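Local coordinates for divalent-cation tolerance protein CutA (Pyrococcus horikoshii, PDB 1UMJ) that takes part in resistance to heavy metals and, as a trimer, binds copper at the interface between two trimers, at residues L32-A37 and K49-I54. Residues are numbered along the deposited sequence; the frame is centred on the assembly and turned at random.
Sequences LREHRA and KEVGAI
E50 OE1 receives the imidazole N-H of H35, with NE2 2.9 Å away and the bond nearly straight (167°); a weak bond from T7 also reaches this oxygen, while Y75 binds the other one, OE2. The donor lies on the anti lone pair of OE1, and ring and carboxylate planes stand 61° apart. A37, with only a methyl, packs close beside the carboxylate, CB 3.3 Å from E50 OE1. At the far edge of the ring, ND1 accepts R33 NH1 at 2.8 Å; H35 thus links guanidinium to carboxylate, and the two in-plane bonds fix its ring rotation. R33 reaches it by a chain that turns about CB-CG (chi2 -71°), which lays NH1 3.5 Å from CA of G52, whose lack of a side chain lets both guanidinium and ring lie against the strand. The strands form an antiparallel hairpin in the ferredoxin-like sheet of CutA, which continues into both other subunits through 32-37. R33-G52 and H35-E50 are hydrogen-bonded pairs, with the non-hydrogen-bonded E34-V51 between them. On the opposite face, K49 curls its tip to E34, a salt bridge with NZ 3.1 Å from OE2, approached from above the carboxylate plane; W11 binds E34 OE1. Further along, L32 CD2 lies 3.2 Å from CB of small A53, closer than carbons normally pack, and V51 CG1 meets L32 CB on the face covered by helix 11-23.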
loop_
_atom_site.group_PDB
_atom_site.type_symbol
_atom_site.label_atom_id
_atom_site.label_comp_id
_atom_site.label_asym_id
_atom_site.label_seq_id
_atom_site.Cartn_x
_atom_site.Cartn_y
_atom_site.Cartn_z
ATOM N N LEU A 32 -7.868 3.255 -6.907
ATOM C CA LEU A 32 -7.141 2.741 -8.071
ATOM C C LEU A 32 -5.989 3.670 -8.452
ATOM O O LEU A 32 -6.119 4.873 -8.441
ATOM C CB LEU A 32 -8.058 2.593 -9.298
ATOM C CG LEU A 32 -9.188 1.558 -9.243
ATOM C CD1 LEU A 32 -9.965 1.555 -10.552
ATOM C CD2 LEU A 32 -8.611 0.199 -8.998
ATOM N N ARG A 33 -4.832 3.087 -8.798
ATOM C CA ARG A 33 -3.747 3.942 -9.283
ATOM C C ARG A 33 -2.796 3.091 -10.121
ATOM O O ARG A 33 -2.588 1.907 -9.849
ATOM C CB ARG A 33 -2.976 4.609 -8.125
ATOM C CG ARG A 33 -1.869 3.799 -7.446
ATOM C CD ARG A 33 -2.409 2.658 -6.594
ATOM N NE ARG A 33 -1.315 1.944 -5.905
ATOM C CZ ARG A 33 -0.598 0.996 -6.508
ATOM N NH1 ARG A 33 -0.876 0.701 -7.766
ATOM N NH2 ARG A 33 0.360 0.338 -5.860
ATOM N N GLU A 34 -2.228 3.724 -11.132
ATOM C CA GLU A 34 -1.272 3.040 -12.008
ATOM C C GLU A 34 0.028 2.736 -11.333
ATOM O O GLU A 34 0.438 3.445 -10.403
ATOM C CB GLU A 34 -0.936 3.935 -13.226
ATOM C CG GLU A 34 -2.028 4.021 -14.200
ATOM C CD GLU A 34 -1.642 4.843 -15.423
ATOM O OE1 GLU A 34 -2.414 4.797 -16.384
ATOM O OE2 GLU A 34 -0.587 5.539 -15.402
ATOM N N HIS A 35 0.689 1.685 -11.799
ATOM C CA HIS A 35 2.051 1.374 -11.363
ATOM C C HIS A 35 2.718 0.640 -12.536
ATOM O O HIS A 35 2.039 0.203 -13.478
ATOM C CB HIS A 35 2.054 0.546 -10.058
ATOM C CG HIS A 35 1.448 -0.814 -10.189
ATOM N ND1 HIS A 35 0.352 -1.213 -9.468
ATOM C CD2 HIS A 35 1.787 -1.868 -10.964
ATOM C CE1 HIS A 35 0.009 -2.441 -9.812
ATOM N NE2 HIS A 35 0.857 -2.864 -10.726
ATOM N N ARG A 36 4.031 0.507 -12.472
ATOM C CA ARG A 36 4.788 -0.244 -13.491
ATOM C C ARG A 36 5.112 -1.537 -12.814
ATOM O O ARG A 36 5.701 -1.564 -11.720
ATOM C CB ARG A 36 6.060 0.515 -13.908
ATOM C CG ARG A 36 5.703 1.749 -14.728
ATOM C CD ARG A 36 6.940 2.500 -15.283
ATOM N NE ARG A 36 6.547 3.563 -16.238
ATOM C CZ ARG A 36 5.985 3.355 -17.440
ATOM N NH1 ARG A 36 5.721 2.123 -17.880
ATOM N NH2 ARG A 36 5.725 4.397 -18.236
ATOM N N ALA A 37 4.721 -2.615 -13.481
ATOM C CA ALA A 37 4.914 -3.923 -12.934
ATOM C C ALA A 37 6.077 -4.621 -13.636
ATOM O O ALA A 37 6.241 -4.458 -14.854
ATOM C CB ALA A 37 3.586 -4.733 -13.158
ATOM N N LYS A 49 2.582 -1.452 -17.781
ATOM C CA LYS A 49 1.779 -0.647 -16.899
ATOM C C LYS A 49 0.515 -1.387 -16.534
ATOM O O LYS A 49 -0.120 -2.051 -17.366
ATOM C CB LYS A 49 1.486 0.694 -17.554
ATOM C CG LYS A 49 0.474 1.528 -16.829
ATOM C CD LYS A 49 0.070 2.756 -17.662
ATOM C CE LYS A 49 1.241 3.724 -17.825
ATOM N NZ LYS A 49 1.889 4.025 -16.510
ATOM N N GLU A 50 0.191 -1.343 -15.246
ATOM C CA GLU A 50 -1.011 -1.972 -14.759
ATOM C C GLU A 50 -1.760 -0.991 -13.814
ATOM O O GLU A 50 -1.290 0.100 -13.477
ATOM C CB GLU A 50 -0.684 -3.184 -13.921
ATOM C CG GLU A 50 0.193 -4.229 -14.493
ATOM C CD GLU A 50 0.236 -5.432 -13.543
ATOM O OE1 GLU A 50 0.473 -5.294 -12.288
ATOM O OE2 GLU A 50 0.009 -6.512 -14.055
ATOM N N VAL A 51 -2.955 -1.394 -13.390
ATOM C CA VAL A 51 -3.719 -0.571 -12.441
ATOM C C VAL A 51 -3.904 -1.352 -11.156
ATOM O O VAL A 51 -4.542 -2.410 -11.110
ATOM C CB VAL A 51 -5.077 -0.137 -12.979
ATOM C CG1 VAL A 51 -5.741 0.824 -11.957
ATOM C CG2 VAL A 51 -4.887 0.590 -14.296
ATOM N N GLY A 52 -3.296 -0.831 -10.124
ATOM C CA GLY A 52 -3.404 -1.434 -8.811
ATOM C C GLY A 52 -4.692 -0.991 -8.128
ATOM O O GLY A 52 -5.070 0.166 -8.237
ATOM N N ALA A 53 -5.356 -1.921 -7.442
ATOM C CA ALA A 53 -6.632 -1.616 -6.742
ATOM C C ALA A 53 -6.534 -1.990 -5.289
ATOM O O ALA A 53 -6.160 -3.153 -4.956
ATOM C CB ALA A 53 -7.780 -2.444 -7.370
ATOM N N ILE A 54 -6.811 -1.012 -4.429
ATOM C CA ILE A 54 -6.835 -1.200 -2.978
ATOM C C ILE A 54 -8.321 -1.192 -2.605
ATOM O O ILE A 54 -8.996 -0.140 -2.711
ATOM C CB ILE A 54 -6.128 -0.028 -2.272
ATOM C CG1 ILE A 54 -4.619 -0.127 -2.554
ATOM C CG2 ILE A 54 -6.412 -0.087 -0.742
ATOM C CD1 ILE A 54 -3.815 0.864 -1.841
#